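Local coordinates for protein putative sulfatase yidJ (Bacteroides fragilis, PDB 2QZU) that probably hydrolyses sulfate esters as a metal-dependent member of the sulfatase family, at residues 118-123 against 369-374; 241-246 against 276-281; 355-360 against 397-402. One frame throughout, in Å; residues are numbered along the deposited sequence.

Contact 1: residues 118-123 against 369-374; sequences DVLKDQ and MGFSKE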
loop_
_atom_site.group_PDB
_atom_site.type_symbol
_atom_site.label_atom_id
_atom_site.label_comp_id
_atom_site.label_asym_id
_atom_site.label_seq_id
_atom_site.Cartn_x
_atom_site.Cartn_y
_atom_site.Cartn_z
ATOM N N ASP A 118 -25.492 11.524 -24.222
ATOM C CA ASP A 118 -25.681 12.580 -25.226
ATOM C C ASP A 118 -27.138 12.568 -25.667
ATOM O O ASP A 118 -27.741 13.616 -25.904
ATOM C CB ASP A 118 -24.802 12.336 -26.462
ATOM C CG ASP A 118 -23.320 12.533 -26.186
ATOM O OD1 ASP A 118 -22.932 13.643 -25.761
ATOM O OD2 ASP A 118 -22.542 11.578 -26.409
ATOM N N VAL A 119 -27.690 11.366 -25.792
ATOM C CA VAL A 119 -29.077 11.192 -26.198
ATOM C C VAL A 119 -30.022 11.790 -25.149
ATOM O O VAL A 119 -30.901 12.589 -25.480
ATOM C CB VAL A 119 -29.408 9.697 -26.405
ATOM C CG1 VAL A 119 -30.903 9.512 -26.638
ATOM C CG2 VAL A 119 -28.618 9.150 -27.592
ATOM N N LEU A 120 -29.838 11.413 -23.888
ATOM C CA LEU A 120 -30.698 11.932 -22.828
ATOM C C LEU A 120 -30.577 13.445 -22.686
ATOM O O LEU A 120 -31.566 14.124 -22.400
ATOM C CB LEU A 120 -30.387 11.241 -21.498
ATOM C CG LEU A 120 -30.780 9.764 -21.446
ATOM C CD1 LEU A 120 -30.414 9.187 -20.086
ATOM C CD2 LEU A 120 -32.279 9.617 -21.696
ATOM N N LYS A 121 -29.372 13.976 -22.889
ATOM C CA LYS A 121 -29.185 15.417 -22.801
ATOM C C LYS A 121 -30.014 16.067 -23.905
ATOM O O LYS A 121 -30.666 17.089 -23.686
ATOM C CB LYS A 121 -27.719 15.804 -22.996
ATOM C CG LYS A 121 -27.479 17.298 -22.788
ATOM C CD LYS A 121 -26.151 17.746 -23.361
ATOM C CE LYS A 121 -25.770 19.122 -22.836
ATOM N NZ LYS A 121 -26.828 20.137 -23.093
ATOM N N ASP A 122 -29.983 15.477 -25.095
ATOM C CA ASP A 122 -30.747 16.015 -26.215
ATOM C C ASP A 122 -32.249 15.907 -25.976
ATOM O O ASP A 122 -33.027 16.688 -26.524
ATOM C CB ASP A 122 -30.382 15.301 -27.521
ATOM C CG ASP A 122 -29.029 15.732 -28.063
ATOM O OD1 ASP A 122 -28.624 16.884 -27.800
ATOM O OD2 ASP A 122 -28.379 14.930 -28.767
ATOM N N GLN A 123 -32.659 14.945 -25.155
ATOM C CA GLN A 123 -34.074 14.781 -24.868
ATOM C C GLN A 123 -34.540 15.654 -23.704
ATOM O O GLN A 123 -35.630 15.452 -23.172
ATOM C CB GLN A 123 -34.406 13.311 -24.594
ATOM C CG GLN A 123 -34.102 12.379 -25.763
ATOM C CD GLN A 123 -34.713 12.844 -27.076
ATOM O OE1 GLN A 123 -35.900 13.150 -27.149
ATOM N NE2 GLN A 123 -33.898 12.888 -28.125
HETATM N N MSE A 369 -36.915 3.641 -21.301
HETATM C CA MSE A 369 -37.248 5.025 -20.988
HETATM C C MSE A 369 -38.127 5.732 -22.009
HETATM O O MSE A 369 -38.564 6.857 -21.771
HETATM C CB MSE A 369 -35.957 5.816 -20.775
HETATM C CG MSE A 369 -35.202 5.378 -19.534
HETATM SE SE MSE A 369 -33.404 6.048 -19.418
HETATM C CE MSE A 369 -32.761 4.803 -18.084
ATOM N N GLY A 370 -38.382 5.071 -23.136
ATOM C CA GLY A 370 -39.212 5.659 -24.173
ATOM C C GLY A 370 -38.440 6.319 -25.301
ATOM O O GLY A 370 -39.008 7.094 -26.074
ATOM N N PHE A 371 -37.151 6.008 -25.415
ATOM C CA PHE A 371 -36.321 6.608 -26.455
ATOM C C PHE A 371 -35.693 5.580 -27.397
ATOM O O PHE A 371 -34.558 5.744 -27.846
ATOM C CB PHE A 371 -35.225 7.461 -25.806
ATOM C CG PHE A 371 -35.757 8.586 -24.954
ATOM C CD1 PHE A 371 -36.533 9.593 -25.519
ATOM C CD2 PHE A 371 -35.509 8.620 -23.586
ATOM C CE1 PHE A 371 -37.057 10.623 -24.731
ATOM C CE2 PHE A 371 -36.028 9.643 -22.789
ATOM C CZ PHE A 371 -36.804 10.646 -23.363
ATOM N N SER A 372 -36.437 4.523 -27.702
ATOM C CA SER A 372 -35.948 3.478 -28.591
ATOM C C SER A 372 -35.510 4.034 -29.953
ATOM O O SER A 372 -34.491 3.612 -30.506
ATOM C CB SER A 372 -37.037 2.417 -28.784
ATOM O OG SER A 372 -36.556 1.314 -29.531
ATOM N N LYS A 373 -36.266 4.990 -30.485
ATOM C CA LYS A 373 -35.944 5.574 -31.788
ATOM C C LYS A 373 -34.647 6.385 -31.781
ATOM O O LYS A 373 -34.095 6.685 -32.843
ATOM C CB LYS A 373 -37.097 6.465 -32.269
ATOM C CG LYS A 373 -37.244 7.765 -31.490
ATOM C CD LYS A 373 -38.579 8.452 -31.760
ATOM C CE LYS A 373 -38.601 9.177 -33.092
ATOM N NZ LYS A 373 -37.660 10.332 -33.102
ATOM N N GLU A 374 -34.161 6.735 -30.592
ATOM C CA GLU A 374 -32.940 7.529 -30.469
ATOM C C GLU A 374 -31.652 6.713 -30.375
ATOM O O GLU A 374 -30.566 7.285 -30.327
ATOM C CB GLU A 374 -33.019 8.459 -29.249
ATOM C CG GLU A 374 -34.238 9.373 -29.210
ATOM C CD GLU A 374 -34.380 10.223 -30.456
ATOM O OE1 GLU A 374 -33.379 10.840 -30.881
ATOM O OE2 GLU A 374 -35.499 10.280 -31.008
HETATM O O HOH W 1 -31.271 12.166 -29.557
#
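M369, a selenomethionine, reaches L120 only loosely, its SE lying 4.4 Å from CD2 of that leucine. G370 then takes a positive phi of 98°, closing a Schellman motif that turns the chain out of helix 361-368 and brings F371 back toward helix 116-122. The F371 ring has two neighbours here. CD2 of L120 meets it obliquely, 3.9 Å from CD2 of F371, the two side chains crossing at about a right angle. Over one ring face lies the aliphatic part of Q123, which runs past F371 in the opposite direction; its CG makes a CH-pi contact 3.9 Å from the centroid of the F371 ring. The bend at chi2 of Q123 (-52°) leaves OE1 beside the ring, near CE1 of F371, and turns NE2 toward E374. The chain meanwhile folds through the 3-10 turn 372-374, tied by E374 N to F371 O. Within this turn the carboxylate of E374 is held by a 3.0 Å salt bridge from K373 NZ to OE2. The other oxygen of E374, OE1, takes a 2.8 Å bond from a water that in turn accepts a weak bond from Q123 NE2; the direct gap between NE2 and OE1 is badly angled for a bond. Nearer the backbone, CG1 of V119 packs 3.5 Å from CB of E374. Y362 and L366 also meet V119, and L366 meets L120, so the contact extends a helix-to-helix interface of the alpha/beta sulfatase fold, in which helix 116-122 leads into sheet strand 126-130.

Contact 2: residues 241-246 against 276-281; sequences RYKEIY and IRNYYA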
loop_
_atom_site.group_PDB
_atom_site.type_symbol
_atom_site.label_atom_id
_atom_site.label_comp_id
_atom_site.label_asym_id
_atom_site.label_seq_id
_atom_site.Cartn_x
_atom_site.Cartn_y
_atom_site.Cartn_z
ATOM N N ARG A 241 -15.409 1.081 11.127
ATOM C CA ARG A 241 -16.702 0.524 11.512
ATOM C C ARG A 241 -17.163 -0.588 10.572
ATOM O O ARG A 241 -17.857 -1.513 10.992
ATOM C CB ARG A 241 -17.765 1.628 11.617
ATOM C CG ARG A 241 -17.991 2.468 10.369
ATOM C CD ARG A 241 -19.042 3.537 10.653
ATOM N NE ARG A 241 -19.408 4.326 9.479
ATOM C CZ ARG A 241 -18.647 5.272 8.936
ATOM N NH1 ARG A 241 -17.462 5.559 9.456
ATOM N NH2 ARG A 241 -19.079 5.944 7.877
ATOM N N TYR A 242 -16.775 -0.514 9.304
ATOM C CA TYR A 242 -17.157 -1.560 8.363
ATOM C C TYR A 242 -16.269 -2.791 8.538
ATOM O O TYR A 242 -16.709 -3.921 8.319
ATOM C CB TYR A 242 -17.089 -1.023 6.931
ATOM C CG TYR A 242 -18.027 0.141 6.724
ATOM C CD1 TYR A 242 -19.405 -0.012 6.899
ATOM C CD2 TYR A 242 -17.542 1.403 6.401
ATOM C CE1 TYR A 242 -20.270 1.063 6.760
ATOM C CE2 TYR A 242 -18.399 2.486 6.258
ATOM C CZ TYR A 242 -19.763 2.305 6.439
ATOM O OH TYR A 242 -20.611 3.372 6.291
ATOM N N LYS A 243 -15.024 -2.577 8.951
ATOM C CA LYS A 243 -14.107 -3.689 9.175
ATOM C C LYS A 243 -14.536 -4.477 10.413
ATOM O O LYS A 243 -14.442 -5.706 10.440
ATOM C CB LYS A 243 -12.668 -3.182 9.361
ATOM C CG LYS A 243 -12.046 -2.543 8.126
ATOM C CD LYS A 243 -10.581 -2.179 8.385
ATOM C CE LYS A 243 -9.924 -1.532 7.179
ATOM N NZ LYS A 243 -8.486 -1.219 7.438
ATOM N N GLU A 244 -15.012 -3.761 11.429
ATOM C CA GLU A 244 -15.457 -4.379 12.681
ATOM C C GLU A 244 -16.527 -5.440 12.454
ATOM O O GLU A 244 -16.615 -6.413 13.198
ATOM C CB GLU A 244 -16.021 -3.318 13.633
ATOM C CG GLU A 244 -15.188 -3.076 14.881
ATOM C CD GLU A 244 -14.294 -1.857 14.761
ATOM O OE1 GLU A 244 -14.833 -0.737 14.628
ATOM O OE2 GLU A 244 -13.055 -2.018 14.804
ATOM N N ILE A 245 -17.345 -5.238 11.429
ATOM C CA ILE A 245 -18.419 -6.169 11.113
ATOM C C ILE A 245 -17.909 -7.561 10.746
ATOM O O ILE A 245 -18.600 -8.555 10.966
ATOM C CB ILE A 245 -19.285 -5.613 9.954
ATOM C CG1 ILE A 245 -19.980 -4.324 10.407
ATOM C CG2 ILE A 245 -20.318 -6.648 9.510
ATOM C CD1 ILE A 245 -20.698 -3.590 9.295
ATOM N N TYR A 246 -16.696 -7.631 10.206
ATOM C CA TYR A 246 -16.119 -8.908 9.792
ATOM C C TYR A 246 -14.934 -9.379 10.638
ATOM O O TYR A 246 -14.194 -10.276 10.229
ATOM C CB TYR A 246 -15.705 -8.812 8.322
ATOM C CG TYR A 246 -16.881 -8.527 7.415
ATOM C CD1 TYR A 246 -17.753 -9.546 7.037
ATOM C CD2 TYR A 246 -17.159 -7.227 6.990
ATOM C CE1 TYR A 246 -18.878 -9.282 6.260
ATOM C CE2 TYR A 246 -18.286 -6.946 6.211
ATOM C CZ TYR A 246 -19.138 -7.982 5.853
ATOM O OH TYR A 246 -20.257 -7.723 5.103
ATOM N N ILE A 276 -10.105 -10.974 1.803
ATOM C CA ILE A 276 -11.553 -11.139 1.737
ATOM C C ILE A 276 -12.330 -10.336 2.785
ATOM O O ILE A 276 -13.406 -9.809 2.487
ATOM C CB ILE A 276 -11.954 -12.643 1.804
ATOM C CG1 ILE A 276 -13.437 -12.805 1.452
ATOM C CG2 ILE A 276 -11.659 -13.212 3.180
ATOM C CD1 ILE A 276 -13.790 -12.381 0.036
ATOM N N ARG A 277 -11.793 -10.222 3.999
ATOM C CA ARG A 277 -12.474 -9.462 5.049
ATOM C C ARG A 277 -12.650 -7.996 4.680
ATOM O O ARG A 277 -13.740 -7.436 4.831
ATOM C CB ARG A 277 -11.705 -9.538 6.375
ATOM C CG ARG A 277 -11.909 -10.827 7.145
ATOM C CD ARG A 277 -11.328 -10.734 8.555
ATOM N NE ARG A 277 -11.494 -11.989 9.281
ATOM C CZ ARG A 277 -11.102 -12.190 10.534
ATOM N NH1 ARG A 277 -10.518 -11.214 11.215
ATOM N NH2 ARG A 277 -11.294 -13.372 11.105
ATOM N N ASN A 278 -11.577 -7.370 4.207
ATOM C CA ASN A 278 -11.646 -5.963 3.838
ATOM C C ASN A 278 -12.464 -5.759 2.572
ATOM O O ASN A 278 -13.062 -4.702 2.385
ATOM C CB ASN A 278 -10.239 -5.379 3.697
ATOM C CG ASN A 278 -9.617 -5.042 5.046
ATOM O OD1 ASN A 278 -8.398 -4.929 5.175
ATOM N ND2 ASN A 278 -10.462 -4.869 6.055
ATOM N N TYR A 279 -12.499 -6.771 1.708
ATOM C CA TYR A 279 -13.297 -6.676 0.486
ATOM C C TYR A 279 -14.766 -6.589 0.914
ATOM O O TYR A 279 -15.521 -5.739 0.429
ATOM C CB TYR A 279 -13.088 -7.909 -0.399
ATOM C CG TYR A 279 -13.809 -7.843 -1.732
ATOM C CD1 TYR A 279 -13.466 -6.887 -2.693
ATOM C CD2 TYR A 279 -14.827 -8.745 -2.037
ATOM C CE1 TYR A 279 -14.122 -6.835 -3.931
ATOM C CE2 TYR A 279 -15.491 -8.702 -3.266
ATOM C CZ TYR A 279 -15.131 -7.747 -4.207
ATOM O OH TYR A 279 -15.779 -7.718 -5.423
ATOM N N TYR A 280 -15.168 -7.459 1.839
ATOM C CA TYR A 280 -16.548 -7.432 2.318
ATOM C C TYR A 280 -16.837 -6.126 3.061
ATOM O O TYR A 280 -17.938 -5.588 2.957
ATOM C CB TYR A 280 -16.843 -8.627 3.239
ATOM C CG TYR A 280 -16.963 -9.974 2.545
ATOM C CD1 TYR A 280 -17.195 -10.070 1.171
ATOM C CD2 TYR A 280 -16.885 -11.160 3.284
ATOM C CE1 TYR A 280 -17.348 -11.317 0.552
ATOM C CE2 TYR A 280 -17.038 -12.402 2.678
ATOM C CZ TYR A 280 -17.269 -12.473 1.316
ATOM O OH TYR A 280 -17.426 -13.701 0.727
ATOM N N ALA A 281 -15.852 -5.617 3.802
ATOM C CA ALA A 281 -16.025 -4.366 4.543
ATOM C C ALA A 281 -16.343 -3.239 3.563
ATOM O O ALA A 281 -17.246 -2.434 3.803
ATOM C CB ALA A 281 -14.752 -4.028 5.343
HETATM O O HOH W 2 -7.380 -3.694 7.806
#
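Y246 lays one ring face on Y280: CB of Y280 sits over the middle of the Y246 ring, 3.6 Å from its centroid, a CH-pi contact. The two aromatic planes are oblique at 48°. Next to this, A281 lies against the backbone of Y242 and K243 in helix 240-244, with Y242 CB 3.4 Å from A281 O. Polar partners tie down the phenols: T284 and the K52 backbone for Y246 OH, E288 for Y242 OH, E49 for Y280 OH. This packing seats helix 240-244 and the residues after it on the long helix 267-299, kinked near 277-278.

The other side is looser and wetter. K243, extended beyond CG, crosses N278 obliquely, its CG 3.5 Å from N278 ND2, and a water joins K243 NZ (2.7 Å) to N278 OD1; NZ also bonds to the carbonyl of E236. Q123 and D122 of the second subunit pack against K243 and N278. R277 turns a guanidinium face to Y246 O, NE 3.3 Å away but too poorly angled for a bond; its NH2 bonds L249 O. The segments thus adhere through apolar and aromatic surfaces, while the phenols, K243 NZ and R277 NH2 bond to residues beyond them.

Contact 3: residues 355-360 against 397-402; sequences MIAFAD and LVQPYY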
loop_
_atom_site.group_PDB
_atom_site.type_symbol
_atom_site.label_atom_id
_atom_site.label_comp_id
_atom_site.label_asym_id
_atom_site.label_seq_id
_atom_site.Cartn_x
_atom_site.Cartn_y
_atom_site.Cartn_z
HETATM N N MSE A 355 -29.245 -13.324 -19.032
HETATM C CA MSE A 355 -27.808 -13.051 -19.064
HETATM C C MSE A 355 -27.507 -11.669 -19.637
HETATM O O MSE A 355 -26.811 -11.535 -20.646
HETATM C CB MSE A 355 -27.070 -14.114 -19.882
HETATM C CG MSE A 355 -25.586 -14.182 -19.552
HETATM SE SE MSE A 355 -24.541 -15.116 -20.869
HETATM C CE MSE A 355 -25.433 -16.840 -20.773
ATOM N N ILE A 356 -28.037 -10.642 -18.983
ATOM C CA ILE A 356 -27.821 -9.271 -19.416
ATOM C C ILE A 356 -26.367 -8.887 -19.145
ATOM O O ILE A 356 -25.764 -9.344 -18.173
ATOM C CB ILE A 356 -28.785 -8.305 -18.670
ATOM C CG1 ILE A 356 -28.530 -6.860 -19.101
ATOM C CG2 ILE A 356 -28.617 -8.447 -17.163
ATOM C CD1 ILE A 356 -29.602 -5.895 -18.626
ATOM N N ALA A 357 -25.798 -8.066 -20.021
ATOM C CA ALA A 357 -24.416 -7.641 -19.852
ATOM C C ALA A 357 -24.338 -6.157 -19.543
ATOM O O ALA A 357 -25.224 -5.381 -19.905
ATOM C CB ALA A 357 -23.609 -7.945 -21.113
ATOM N N PHE A 358 -23.258 -5.775 -18.876
ATOM C CA PHE A 358 -23.002 -4.387 -18.513
ATOM C C PHE A 358 -23.205 -3.480 -19.730
ATOM O O PHE A 358 -23.837 -2.428 -19.631
ATOM C CB PHE A 358 -21.560 -4.282 -17.998
ATOM C CG PHE A 358 -21.184 -2.934 -17.440
ATOM C CD1 PHE A 358 -21.823 -2.419 -16.313
ATOM C CD2 PHE A 358 -20.125 -2.215 -17.997
ATOM C CE1 PHE A 358 -21.409 -1.211 -15.748
ATOM C CE2 PHE A 358 -19.703 -1.010 -17.441
ATOM C CZ PHE A 358 -20.344 -0.507 -16.312
ATOM N N ALA A 359 -22.694 -3.909 -20.882
ATOM C CA ALA A 359 -22.779 -3.121 -22.113
ATOM C C ALA A 359 -24.148 -3.062 -22.790
ATOM O O ALA A 359 -24.348 -2.273 -23.711
ATOM C CB ALA A 359 -21.737 -3.617 -23.109
ATOM N N ASP A 360 -25.083 -3.896 -22.352
ATOM C CA ASP A 360 -26.419 -3.893 -22.943
ATOM C C ASP A 360 -27.293 -2.790 -22.363
ATOM O O ASP A 360 -28.381 -2.524 -22.876
ATOM C CB ASP A 360 -27.117 -5.237 -22.716
ATOM C CG ASP A 360 -26.377 -6.392 -23.352
ATOM O OD1 ASP A 360 -25.758 -6.187 -24.423
ATOM O OD2 ASP A 360 -26.428 -7.509 -22.789
ATOM N N LEU A 397 -29.936 -16.369 -25.513
ATOM C CA LEU A 397 -28.965 -15.306 -25.290
ATOM C C LEU A 397 -27.585 -15.837 -24.927
ATOM O O LEU A 397 -27.422 -16.620 -23.986
ATOM C CB LEU A 397 -29.462 -14.351 -24.198
ATOM C CG LEU A 397 -28.599 -13.134 -23.850
ATOM C CD1 LEU A 397 -28.312 -12.293 -25.092
ATOM C CD2 LEU A 397 -29.332 -12.308 -22.806
ATOM N N VAL A 398 -26.597 -15.404 -25.701
ATOM C CA VAL A 398 -25.208 -15.783 -25.495
ATOM C C VAL A 398 -24.408 -14.486 -25.534
ATOM O O VAL A 398 -24.597 -13.660 -26.434
ATOM C CB VAL A 398 -24.717 -16.735 -26.609
ATOM C CG1 VAL A 398 -23.228 -17.001 -26.453
ATOM C CG2 VAL A 398 -25.502 -18.042 -26.553
ATOM N N GLN A 399 -23.532 -14.302 -24.553
ATOM C CA GLN A 399 -22.720 -13.093 -24.471
ATOM C C GLN A 399 -21.269 -13.371 -24.836
ATOM O O GLN A 399 -20.746 -14.454 -24.570
ATOM C CB GLN A 399 -22.782 -12.510 -23.056
ATOM C CG GLN A 399 -24.155 -12.003 -22.632
ATOM C CD GLN A 399 -24.526 -10.679 -23.276
ATOM O OE1 GLN A 399 -23.765 -10.124 -24.070
ATOM N NE2 GLN A 399 -25.702 -10.163 -22.930
ATOM N N PRO A 400 -20.594 -12.386 -25.445
ATOM C CA PRO A 400 -19.192 -12.538 -25.841
ATOM C C PRO A 400 -18.205 -12.289 -24.699
ATOM O O PRO A 400 -18.581 -11.805 -23.629
ATOM C CB PRO A 400 -19.043 -11.495 -26.940
ATOM C CG PRO A 400 -19.918 -10.380 -26.431
ATOM C CD PRO A 400 -21.153 -11.121 -25.966
ATOM N N TYR A 401 -16.947 -12.652 -24.936
ATOM C CA TYR A 401 -15.861 -12.420 -23.986
ATOM C C TYR A 401 -14.732 -11.781 -24.784
ATOM O O TYR A 401 -14.477 -12.177 -25.923
ATOM C CB TYR A 401 -15.339 -13.713 -23.359
ATOM C CG TYR A 401 -14.023 -13.490 -22.640
ATOM C CD1 TYR A 401 -13.965 -12.723 -21.475
ATOM C CD2 TYR A 401 -12.827 -13.967 -23.171
ATOM C CE1 TYR A 401 -12.746 -12.432 -20.862
ATOM C CE2 TYR A 401 -11.602 -13.679 -22.566
ATOM C CZ TYR A 401 -11.571 -12.911 -21.415
ATOM O OH TYR A 401 -10.363 -12.609 -20.818
ATOM N N TYR A 402 -14.040 -10.816 -24.188
ATOM C CA TYR A 402 -12.957 -10.130 -24.884
ATOM C C TYR A 402 -11.691 -9.853 -24.090
ATOM O O TYR A 402 -11.720 -9.637 -22.881
ATOM C CB TYR A 402 -13.416 -8.744 -25.366
ATOM C CG TYR A 402 -14.488 -8.726 -26.411
ATOM C CD1 TYR A 402 -14.165 -8.793 -27.768
ATOM C CD2 TYR A 402 -15.831 -8.645 -26.050
ATOM C CE1 TYR A 402 -15.158 -8.781 -28.736
ATOM C CE2 TYR A 402 -16.830 -8.634 -27.011
ATOM C CZ TYR A 402 -16.485 -8.704 -28.351
ATOM O OH TYR A 402 -17.468 -8.724 -29.309
HETATM O O HOH W 3 -23.616 -7.500 -24.860
#
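Q399 spends both amide protons on the segment 355-360. Its NE2 gives one bond to M355 O, 2.9 Å long, fairly straight and in the carbonyl plane, and another to D360 OD2 at 2.8 Å. The second, more bent at 141°, uses the syn lone pair of OD2. That oxygen is doubly engaged, because A357 N also donates to it (2.9 Å) from above the carboxylate plane. The remaining oxygens are served as well: a water donates to D360 OD1 (2.6 Å) and to Q399 OE1 (2.7 Å), and OD1 also accepts from F382 N. The buried carboxylate, with four donors around it, would probably be stabilised as the anion.

Q399 begins strand 399-404, an outer strand of the four-stranded antiparallel C-terminal sheet, whereas 355-360 follows strand 349-352, at the border of the large mixed sheet, and leads to helix 361-368; the amide therefore ties that loop to the C-terminal sheet of the sulfatase fold.

SE of M355 packs 3.6 Å from Q399 CG; beyond CG the glutamine chain turns (chi2 -75°) to present NE2 to its two acceptors. CD2 of L397 adds apolar cover, 3.4 Å from M355 O.

Contacts 1 and 3 bracket helix 361-368: 355-360 leads into it and 369-374 leaves it. Their segments alternate along the chain, and their centres are 22 Å apart, with nearest atoms about 10 Å apart. Contact 2 is nested in the loop closed by contact 1 but lies across the chain's centre from it, 40 Å between centres; its centre is 31 Å from that of contact 3, with nearest atoms about 13 Å apart. Contact 2 meets D122 and Q123 of the second subunit, the counterparts of two residues of the 118-123 segment. Contact 3 adjoins helix 76-85, which begins at S76, the predicted formylglycine-type (3-oxoalanine) residue, unmodified here; F358 and A359 pack on that helix.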